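Local coordinates for protein glycoside Hydrolase Family 43_12 (Metagenome, PDB 7JVH) that probably hydrolyses arabinose- or xylose-containing plant polysaccharides or oligosaccharides, as a family 43 glycoside hydrolase from the capybara gut, at residues G148-K153 / S162-L167; A123-Y128 / Y136-E141; A184-N189 / W207-E212; M82-P87 / I100-D105. All blocks are in the same frame, centred on the assembly; numbering follows the deposited sequence.

Contact 1: residues G148-K153 / S162-L167; sequences GNMVVK and SDPFNL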
# COMPACT_ATOMS: atom_id res chain seq x y z
N GLY A 148 6.78 10.58 -13.86
CA GLY A 148 5.51 10.65 -14.55
C GLY A 148 4.99 9.30 -15.00
O GLY A 148 5.44 8.25 -14.55
N ASN A 149 3.98 9.35 -15.88
CA ASN A 149 3.25 8.20 -16.37
C ASN A 149 4.14 7.24 -17.15
O ASN A 149 4.93 7.66 -18.00
CB ASN A 149 2.09 8.71 -17.21
CG ASN A 149 0.96 9.25 -16.37
OD1 ASN A 149 0.56 8.60 -15.38
ND2 ASN A 149 0.43 10.42 -16.75
N MSE A 150 4.01 5.94 -16.84
CA MSE A 150 4.92 4.93 -17.37
C MSE A 150 4.27 3.56 -17.31
O MSE A 150 3.38 3.33 -16.49
CB MSE A 150 6.23 4.93 -16.57
CG MSE A 150 6.08 4.53 -15.12
SE MSE A 150 6.29 2.58 -14.91
CE MSE A 150 7.68 2.31 -13.53
N VAL A 151 4.74 2.65 -18.16
CA VAL A 151 4.25 1.28 -18.20
C VAL A 151 5.41 0.29 -18.26
O VAL A 151 6.44 0.56 -18.88
CB VAL A 151 3.26 1.08 -19.39
CG1 VAL A 151 3.94 1.27 -20.73
CG2 VAL A 151 2.61 -0.30 -19.33
N VAL A 152 5.25 -0.86 -17.59
CA VAL A 152 6.17 -1.99 -17.68
C VAL A 152 5.42 -3.24 -18.14
O VAL A 152 4.21 -3.37 -17.93
CB VAL A 152 6.89 -2.26 -16.34
CG1 VAL A 152 7.67 -1.04 -15.87
CG2 VAL A 152 5.92 -2.67 -15.27
N LYS A 153 6.15 -4.17 -18.77
CA LYS A 153 5.57 -5.33 -19.43
C LYS A 153 6.27 -6.63 -19.07
O LYS A 153 7.41 -6.63 -18.65
CB LYS A 153 5.64 -5.16 -20.95
CG LYS A 153 4.95 -3.91 -21.46
CD LYS A 153 4.63 -3.98 -22.94
CE LYS A 153 5.83 -4.05 -23.83
NZ LYS A 153 5.38 -4.16 -25.24
N SER A 162 9.79 -5.66 -17.44
CA SER A 162 10.72 -4.82 -18.19
C SER A 162 11.03 -3.53 -17.46
O SER A 162 10.42 -3.20 -16.45
CB SER A 162 10.12 -4.47 -19.56
OG SER A 162 9.04 -3.55 -19.42
N ASP A 163 11.99 -2.78 -18.01
CA ASP A 163 12.24 -1.40 -17.59
C ASP A 163 11.10 -0.53 -18.10
O ASP A 163 10.36 -0.93 -19.01
CB ASP A 163 13.60 -0.92 -18.09
CG ASP A 163 14.75 -1.39 -17.20
OD1 ASP A 163 14.52 -1.73 -16.03
OD2 ASP A 163 15.90 -1.42 -17.67
N PRO A 164 10.88 0.67 -17.53
CA PRO A 164 9.72 1.49 -17.88
C PRO A 164 9.72 2.01 -19.32
O PRO A 164 10.78 2.21 -19.90
CB PRO A 164 9.80 2.67 -16.89
CG PRO A 164 10.80 2.27 -15.85
CD PRO A 164 11.73 1.30 -16.50
N PHE A 165 8.53 2.19 -19.88
CA PHE A 165 8.31 2.94 -21.11
C PHE A 165 7.68 4.23 -20.64
O PHE A 165 6.61 4.22 -20.03
CB PHE A 165 7.34 2.20 -22.05
CG PHE A 165 7.92 0.97 -22.68
CD1 PHE A 165 7.85 -0.26 -22.04
CD2 PHE A 165 8.55 1.05 -23.92
CE1 PHE A 165 8.39 -1.40 -22.64
CE2 PHE A 165 9.10 -0.08 -24.51
CZ PHE A 165 9.02 -1.30 -23.87
N ASN A 166 8.34 5.36 -20.88
CA ASN A 166 7.83 6.68 -20.47
C ASN A 166 6.69 7.07 -21.41
O ASN A 166 6.85 7.04 -22.63
CB ASN A 166 8.95 7.74 -20.49
CG ASN A 166 9.80 7.75 -19.22
OD1 ASN A 166 9.25 7.65 -18.12
ND2 ASN A 166 11.13 7.85 -19.35
N LEU A 167 5.54 7.43 -20.83
CA LEU A 167 4.36 7.83 -21.59
C LEU A 167 4.13 9.34 -21.52
O LEU A 167 4.28 9.96 -20.47
CB LEU A 167 3.13 7.07 -21.08
CG LEU A 167 3.32 5.56 -20.93
CD1 LEU A 167 2.14 4.96 -20.20
CD2 LEU A 167 3.51 4.89 -22.29
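L167, F165 and V151 carry the pairing of 148-153, on the third strand of a four-stranded antiparallel blade of the family 43 beta-propeller, with 162-167, which holds its short outermost strand, 165-166. L167 N donates to N149 O (2.9 Å). With CG beside its own backbone N (chi1 -49°), the leucine lays CD1 against CA and C of M150 and brings CD2 to V151 CG1. That same valine methyl also meets F165 CB, at 3.8 Å. V151 and F165 form a hydrogen-bonded antiparallel pair: F165 N donates to V151 O (2.8 Å), and V151 N returns a bond to F165 O. V151 O also sits at the edge of the F165 ring. The K153 side chain crosses that of F165 at about a right angle, CE coming 3.9 Å from F165 CE1, and its ammonium group continues to a salt bridge with D214. S162 closes the other end, its OG accepting from K153 N (3.0 Å) and donating to D163 O, while S162 N reaches K153 O. With alanine in place of S162, K153 N-H would probably lose its acceptor and the D163 carbonyl this donor. On the opposite face from V151 and F165, the selenomethionine methyl M150 CE rests 3.9 Å from P164 CG.

Contact 2: residues A123-Y128 / Y136-E141; sequences APAIHY and YMITTE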
# COMPACT_ATOMS: atom_id res chain seq x y z
N ALA A 123 -1.60 5.17 -8.02
CA ALA A 123 -2.50 4.09 -8.41
C ALA A 123 -1.96 3.23 -9.54
O ALA A 123 -1.67 3.73 -10.62
CB ALA A 123 -3.86 4.64 -8.78
N PRO A 124 -1.77 1.92 -9.33
CA PRO A 124 -1.42 0.99 -10.40
C PRO A 124 -2.65 0.49 -11.15
O PRO A 124 -3.75 0.44 -10.57
CB PRO A 124 -0.78 -0.16 -9.63
CG PRO A 124 -1.51 -0.19 -8.35
CD PRO A 124 -1.83 1.25 -8.01
N ALA A 125 -2.47 0.14 -12.43
CA ALA A 125 -3.44 -0.63 -13.21
C ALA A 125 -2.75 -1.77 -13.95
O ALA A 125 -1.95 -1.53 -14.86
CB ALA A 125 -4.19 0.28 -14.17
N ILE A 126 -3.03 -3.01 -13.54
CA ILE A 126 -2.49 -4.21 -14.20
C ILE A 126 -3.52 -4.74 -15.22
O ILE A 126 -4.70 -4.53 -15.06
CB ILE A 126 -2.07 -5.29 -13.16
CG1 ILE A 126 -1.22 -6.38 -13.83
CG2 ILE A 126 -3.28 -5.92 -12.48
CD1 ILE A 126 -0.76 -7.47 -12.89
N HIS A 127 -3.03 -5.37 -16.29
CA HIS A 127 -3.86 -5.82 -17.39
C HIS A 127 -3.23 -7.01 -18.06
O HIS A 127 -2.02 -7.14 -18.07
CB HIS A 127 -4.01 -4.72 -18.45
CG HIS A 127 -4.66 -3.48 -17.94
ND1 HIS A 127 -6.02 -3.31 -17.98
CD2 HIS A 127 -4.15 -2.32 -17.43
CE1 HIS A 127 -6.34 -2.13 -17.47
NE2 HIS A 127 -5.22 -1.50 -17.15
N TYR A 128 -4.07 -7.87 -18.64
CA TYR A 128 -3.61 -8.93 -19.51
C TYR A 128 -4.24 -8.75 -20.89
O TYR A 128 -5.46 -8.73 -21.02
CB TYR A 128 -3.95 -10.32 -18.96
CG TYR A 128 -3.64 -11.41 -19.96
CD1 TYR A 128 -2.34 -11.83 -20.16
CD2 TYR A 128 -4.65 -12.00 -20.72
CE1 TYR A 128 -2.05 -12.82 -21.09
CE2 TYR A 128 -4.37 -12.98 -21.64
CZ TYR A 128 -3.06 -13.39 -21.83
OH TYR A 128 -2.78 -14.37 -22.73
N TYR A 136 0.78 -6.04 -18.60
CA TYR A 136 1.05 -4.60 -18.55
C TYR A 136 0.80 -4.10 -17.12
O TYR A 136 -0.26 -4.34 -16.55
CB TYR A 136 0.11 -3.87 -19.50
CG TYR A 136 0.39 -4.09 -20.97
CD1 TYR A 136 -0.20 -5.14 -21.67
CD2 TYR A 136 1.22 -3.22 -21.66
CE1 TYR A 136 0.06 -5.34 -23.01
CE2 TYR A 136 1.48 -3.40 -23.02
CZ TYR A 136 0.90 -4.46 -23.69
OH TYR A 136 1.14 -4.66 -25.02
N MSE A 137 1.80 -3.43 -16.55
CA MSE A 137 1.62 -2.69 -15.31
C MSE A 137 1.87 -1.21 -15.61
O MSE A 137 3.00 -0.81 -15.88
CB MSE A 137 2.57 -3.22 -14.23
CG MSE A 137 2.14 -2.90 -12.82
SE MSE A 137 2.32 -1.00 -12.41
CE MSE A 137 0.49 -0.48 -12.34
N ILE A 138 0.80 -0.41 -15.56
CA ILE A 138 0.87 1.01 -15.90
C ILE A 138 0.50 1.89 -14.69
O ILE A 138 -0.50 1.67 -14.02
CB ILE A 138 -0.03 1.33 -17.12
CG1 ILE A 138 0.25 2.74 -17.63
CG2 ILE A 138 -1.50 1.18 -16.79
CD1 ILE A 138 -0.50 3.07 -18.92
N THR A 139 1.32 2.92 -14.45
CA THR A 139 1.19 3.79 -13.28
C THR A 139 1.84 5.16 -13.50
O THR A 139 2.42 5.43 -14.55
CB THR A 139 1.82 3.10 -12.06
OG1 THR A 139 1.53 3.85 -10.88
CG2 THR A 139 3.31 2.95 -12.22
N THR A 140 1.73 6.03 -12.48
CA THR A 140 2.44 7.30 -12.42
C THR A 140 3.53 7.20 -11.35
O THR A 140 3.26 6.85 -10.19
CB THR A 140 1.50 8.47 -12.07
OG1 THR A 140 0.32 8.39 -12.87
CG2 THR A 140 2.16 9.80 -12.36
N GLU A 141 4.76 7.50 -11.75
CA GLU A 141 5.93 7.41 -10.88
C GLU A 141 6.48 8.83 -10.66
O GLU A 141 7.28 9.30 -11.44
CB GLU A 141 6.98 6.48 -11.50
CG GLU A 141 8.35 6.49 -10.81
CD GLU A 141 9.22 5.31 -11.19
OE1 GLU A 141 9.11 4.28 -10.53
OE2 GLU A 141 10.00 5.42 -12.14
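Backbone pairing dominates this buried beta hairpin, in which A125 and H127 face I138 and Y136 across two antiparallel strands within the catalytic domain. Four N-H...O bonds hold it together. A125 N reaches I138 O at 3.0 Å, and the return bond from I138 N to A125 O is 3.1 Å long and almost straight (176°). One step further, H127 N meets Y136 O at 3.0 Å through a bent bond (135°), while Y136 N donates to H127 O. Y136 O takes in addition a CA-H contact from I126, with I126 CA 3.2 Å away. Strands 120-129 and 134-142 are the first and second of a four-stranded beta-propeller blade, and strand 148-154 continues the sheet beyond 136-141. I138 uses one branch here: CG2 lies 3.4 Å from A125 O and 3.9 Å from A125 CB, whereas CG1, opposite the backbone N (chi1 -169°), leads the chain away from this hairpin to L186. On the same face, the Y136 ring meets F178 and its hydroxyl bonds N132. At the other end T139 OG1 stands 3.2 Å from A123 O. A123 N binds a glycerol molecule, probably from the crystallisation liquor, and I126 N is hydrogen-bonded to S65 OG of the neighbouring blade.

Contact 3: residues A184-N189 / W207-E212; sequences AYLVHN and WEYDLE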
# COMPACT_ATOMS: atom_id res chain seq x y z
N ALA A 184 -5.87 -0.42 -29.40
CA ALA A 184 -5.65 -0.28 -27.97
C ALA A 184 -5.87 1.16 -27.56
O ALA A 184 -5.63 2.09 -28.34
CB ALA A 184 -4.24 -0.72 -27.63
N TYR A 185 -6.33 1.35 -26.32
CA TYR A 185 -6.63 2.67 -25.79
C TYR A 185 -6.05 2.83 -24.40
O TYR A 185 -5.64 1.87 -23.75
CB TYR A 185 -8.14 2.90 -25.80
CG TYR A 185 -8.72 2.74 -27.18
CD1 TYR A 185 -8.68 3.78 -28.10
CD2 TYR A 185 -9.29 1.52 -27.59
CE1 TYR A 185 -9.20 3.64 -29.37
CE2 TYR A 185 -9.81 1.37 -28.86
CZ TYR A 185 -9.76 2.43 -29.75
OH TYR A 185 -10.28 2.27 -31.01
N LEU A 186 -5.98 4.09 -23.96
CA LEU A 186 -5.45 4.43 -22.67
C LEU A 186 -6.30 5.55 -22.11
O LEU A 186 -6.51 6.56 -22.78
CB LEU A 186 -4.00 4.89 -22.82
CG LEU A 186 -3.25 5.21 -21.52
CD1 LEU A 186 -1.76 5.13 -21.77
CD2 LEU A 186 -3.65 6.58 -20.94
N VAL A 187 -6.80 5.36 -20.90
CA VAL A 187 -7.61 6.35 -20.22
C VAL A 187 -6.88 6.79 -18.97
O VAL A 187 -6.14 6.01 -18.34
CB VAL A 187 -9.02 5.81 -19.91
CG1 VAL A 187 -8.97 4.76 -18.78
CG2 VAL A 187 -9.96 6.96 -19.64
N HIS A 188 -7.05 8.06 -18.60
CA HIS A 188 -6.42 8.60 -17.41
C HIS A 188 -7.15 9.83 -16.93
O HIS A 188 -8.01 10.37 -17.64
CB HIS A 188 -4.94 8.89 -17.67
CG HIS A 188 -4.69 10.10 -18.53
ND1 HIS A 188 -4.34 11.32 -18.00
CD2 HIS A 188 -4.71 10.26 -19.87
CE1 HIS A 188 -4.17 12.19 -18.99
NE2 HIS A 188 -4.40 11.58 -20.13
N ASN A 189 -6.85 10.21 -15.67
CA ASN A 189 -7.31 11.46 -15.07
C ASN A 189 -6.39 12.57 -15.57
O ASN A 189 -5.22 12.33 -15.84
CB ASN A 189 -7.34 11.31 -13.54
CG ASN A 189 -7.12 12.62 -12.78
OD1 ASN A 189 -6.03 13.18 -12.81
ND2 ASN A 189 -8.15 13.08 -12.06
N TRP A 207 -6.98 8.09 -24.95
CA TRP A 207 -6.02 8.13 -26.06
C TRP A 207 -6.03 6.78 -26.74
O TRP A 207 -6.17 5.77 -26.07
CB TRP A 207 -4.60 8.32 -25.54
CG TRP A 207 -4.30 9.59 -24.83
CD1 TRP A 207 -4.57 9.88 -23.53
CD2 TRP A 207 -3.62 10.73 -25.36
NE1 TRP A 207 -4.12 11.13 -23.22
CE2 TRP A 207 -3.54 11.69 -24.33
CE3 TRP A 207 -3.09 11.05 -26.62
CZ2 TRP A 207 -2.94 12.94 -24.51
CZ3 TRP A 207 -2.49 12.30 -26.80
CH2 TRP A 207 -2.44 13.23 -25.75
N GLU A 208 -5.85 6.78 -28.06
CA GLU A 208 -5.49 5.57 -28.78
C GLU A 208 -4.03 5.26 -28.42
O GLU A 208 -3.23 6.17 -28.21
CB GLU A 208 -5.64 5.76 -30.30
CG GLU A 208 -5.65 4.46 -31.10
CD GLU A 208 -6.03 4.66 -32.57
OE1 GLU A 208 -6.71 5.67 -32.88
OE2 GLU A 208 -5.65 3.83 -33.43
N TYR A 209 -3.71 3.97 -28.34
CA TYR A 209 -2.40 3.50 -27.87
C TYR A 209 -1.76 2.67 -28.97
O TYR A 209 -2.42 1.87 -29.63
CB TYR A 209 -2.57 2.67 -26.59
CG TYR A 209 -1.30 2.24 -25.87
CD1 TYR A 209 -0.67 3.08 -24.94
CD2 TYR A 209 -0.76 0.97 -26.07
CE1 TYR A 209 0.47 2.66 -24.26
CE2 TYR A 209 0.38 0.55 -25.40
CZ TYR A 209 1.00 1.40 -24.50
OH TYR A 209 2.14 0.98 -23.83
N ASP A 210 -0.45 2.89 -29.17
CA ASP A 210 0.33 2.20 -30.17
C ASP A 210 1.06 1.05 -29.48
O ASP A 210 1.96 1.29 -28.67
CB ASP A 210 1.32 3.17 -30.82
CG ASP A 210 2.08 2.52 -31.98
OD1 ASP A 210 2.53 1.37 -31.84
OD2 ASP A 210 2.23 3.17 -33.03
N LEU A 211 0.68 -0.18 -29.83
CA LEU A 211 1.20 -1.38 -29.19
C LEU A 211 2.66 -1.62 -29.54
O LEU A 211 3.43 -2.05 -28.70
CB LEU A 211 0.34 -2.60 -29.54
CG LEU A 211 -1.10 -2.48 -29.01
CD1 LEU A 211 -2.08 -3.21 -29.92
CD2 LEU A 211 -1.20 -2.98 -27.58
N GLU A 212 3.03 -1.33 -30.79
CA GLU A 212 4.41 -1.47 -31.25
C GLU A 212 5.34 -0.55 -30.47
O GLU A 212 6.34 -1.01 -29.92
CB GLU A 212 4.51 -1.21 -32.76
CG GLU A 212 3.67 -2.19 -33.58
CD GLU A 212 2.19 -1.81 -33.66
OE1 GLU A 212 1.89 -0.60 -33.77
OE2 GLU A 212 1.33 -2.72 -33.58
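The imidazole of H188 and the indole of W207 meet edge against edge, their planes 21° apart. W207 NE1 donates to H188 NE2 at 3.1 Å, the bond lying close to both ring planes. L186 O also sits at the indole edge, and F169 packs against both rings. A leucine in place of H188 would probably leave the indole N-H without this acceptor. The Y185 ring has W207 O at its edge, and its CE1 lies 4.0 Å from E208 CG. These residues join the two middle strands of a four-stranded antiparallel beta-propeller blade. L186 and W207 exchange two backbone bonds, L186 N to W207 O and W207 N to L186 O, both 2.7 Å. Further along, Y209 N reaches A184 O. On the L186 face, the tyrosine CG stands anti to its backbone N (chi1 -173°), which brings the ring to the leucine, Y209 CD1 lying 3.9 Å from L186 CD1; the Y209 hydroxyl goes on to bond D214. A184 CB packs beside Y209 CB, and L211 CD2 comes within 3.8 Å of this alanine CB.

Contact 4: residues M82-P87 / I100-D105; sequences MFPGVP and IGNVLD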
# COMPACT_ATOMS: atom_id res chain seq x y z
N MSE A 82 8.08 3.41 -0.89
CA MSE A 82 8.60 2.14 -0.39
C MSE A 82 9.29 1.42 -1.54
O MSE A 82 8.92 1.60 -2.70
CB MSE A 82 7.46 1.30 0.19
CG MSE A 82 6.73 1.94 1.36
SE MSE A 82 5.21 0.80 1.93
CE MSE A 82 4.10 1.67 3.30
N PHE A 83 10.32 0.64 -1.21
CA PHE A 83 11.04 -0.15 -2.21
C PHE A 83 11.30 -1.56 -1.69
O PHE A 83 11.76 -1.73 -0.56
CB PHE A 83 12.36 0.50 -2.61
CG PHE A 83 13.02 -0.18 -3.77
CD1 PHE A 83 12.69 0.18 -5.07
CD2 PHE A 83 13.92 -1.21 -3.57
CE1 PHE A 83 13.30 -0.46 -6.14
CE2 PHE A 83 14.51 -1.85 -4.63
CZ PHE A 83 14.21 -1.48 -5.92
N PRO A 84 11.01 -2.63 -2.47
CA PRO A 84 10.44 -2.51 -3.82
C PRO A 84 9.02 -2.01 -3.80
O PRO A 84 8.38 -2.02 -2.75
CB PRO A 84 10.50 -3.94 -4.33
CG PRO A 84 10.41 -4.77 -3.09
CD PRO A 84 11.21 -4.04 -2.08
N GLY A 85 8.53 -1.56 -4.96
CA GLY A 85 7.21 -0.96 -5.09
C GLY A 85 6.26 -1.87 -5.84
O GLY A 85 6.69 -2.77 -6.55
N VAL A 86 4.96 -1.60 -5.67
CA VAL A 86 3.86 -2.33 -6.31
C VAL A 86 3.92 -3.82 -6.02
O VAL A 86 4.41 -4.60 -6.84
CB VAL A 86 3.81 -2.06 -7.84
CG1 VAL A 86 2.57 -2.69 -8.48
CG2 VAL A 86 3.88 -0.57 -8.11
N PRO A 87 3.41 -4.27 -4.85
CA PRO A 87 3.42 -5.70 -4.53
C PRO A 87 2.40 -6.38 -5.43
O PRO A 87 1.39 -5.76 -5.75
CB PRO A 87 2.99 -5.74 -3.07
CG PRO A 87 2.20 -4.48 -2.88
CD PRO A 87 2.77 -3.45 -3.81
N ILE A 100 3.75 -12.98 -5.04
CA ILE A 100 4.75 -13.54 -5.95
C ILE A 100 5.94 -12.61 -6.17
O ILE A 100 6.93 -12.98 -6.79
CB ILE A 100 4.14 -13.95 -7.31
CG1 ILE A 100 3.61 -12.73 -8.08
CG2 ILE A 100 3.02 -14.97 -7.09
CD1 ILE A 100 3.06 -13.07 -9.45
N GLY A 101 5.82 -11.38 -5.65
CA GLY A 101 6.91 -10.43 -5.64
C GLY A 101 6.41 -9.00 -5.59
O GLY A 101 5.34 -8.71 -5.05
N ASN A 102 7.22 -8.09 -6.15
CA ASN A 102 6.89 -6.69 -6.30
C ASN A 102 7.29 -6.31 -7.72
O ASN A 102 8.42 -6.57 -8.13
CB ASN A 102 7.63 -5.85 -5.25
CG ASN A 102 7.25 -6.22 -3.82
OD1 ASN A 102 6.41 -5.56 -3.21
ND2 ASN A 102 7.86 -7.28 -3.28
N VAL A 103 6.37 -5.71 -8.48
CA VAL A 103 6.56 -5.49 -9.92
C VAL A 103 7.75 -4.58 -10.21
O VAL A 103 8.53 -4.86 -11.12
CB VAL A 103 5.27 -4.98 -10.62
CG1 VAL A 103 5.53 -4.64 -12.08
CG2 VAL A 103 4.15 -6.00 -10.50
N LEU A 104 7.88 -3.50 -9.43
CA LEU A 104 9.01 -2.58 -9.56
C LEU A 104 10.03 -2.89 -8.47
O LEU A 104 9.98 -2.33 -7.38
CB LEU A 104 8.53 -1.12 -9.47
CG LEU A 104 7.37 -0.72 -10.41
CD1 LEU A 104 7.04 0.75 -10.26
CD2 LEU A 104 7.68 -1.02 -11.86
N ASP A 105 10.95 -3.81 -8.79
CA ASP A 105 11.96 -4.30 -7.85
C ASP A 105 13.42 -4.06 -8.25
O ASP A 105 14.34 -4.48 -7.53
CB ASP A 105 11.72 -5.79 -7.56
CG ASP A 105 11.78 -6.67 -8.81
OD1 ASP A 105 11.94 -6.14 -9.93
OD2 ASP A 105 11.69 -7.90 -8.67
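F83 opens the contact by setting its ring tip near the end of the 100-105 segment, CZ lying 3.4 Å from D105 O; opposite the backbone N, its CG (chi1 -172°) carries the ring to that carbonyl. From here the chain enters the hairpin of strands 85-91 and 98-102, the third and fourth strands of a four-stranded beta-propeller blade. P84 follows a cis peptide bond and points toward 100-105: its CB is 3.5 Å from L104 O and also meets D105 CB, while its CG lies 3.6 Å from N102 CG. G85 forms a hydrogen-bonded antiparallel pair with L104, in which G85 N donates to L104 O (2.9 Å) and L104 N to G85 O over a longer 3.2 Å. The chain then turns a corner at V86, matched by one at V103 across from it. V103 N bonds V86 O at 2.8 Å, and V86 N is taken up by S79 OG. The two methyls of V86 part company, CG1 against V103 CB and CG2 4.0 Å from L104 CD1; V86 and L104 both also pack on I121 of the next blade. P87 completes the run as the non-hydrogen-bonded partner of N102. The asparagine carboxamide is wedged between two prolines, its CG beside P84 while N102 OD1 rests 3.3 Å from P87 CA.

In the fold
Contacts 1 and 2 belong to one blade, with strands 134-142 and 148-154 as neighbours, so that V152 O accepts from M137 N and N149 OD1 probably bonds T140 OG1. Contacts 3 and 4 lie in the flanking blades, their nearest atoms about 13 Å apart, and meet the middle blade through apolar side chains: L186 on I138 and L167, L104 on M150, V103 on M137. Contacts 2, 3 and 4 are mostly buried, whereas contact 1, at the blade's outer rim, is only partly buried and leans on a serine hydroxyl. Backbone bonds prevail in contact 2; contact 3 adds a bond between rings, and contact 4 packs prolines on either side of the corner at V86 against N102.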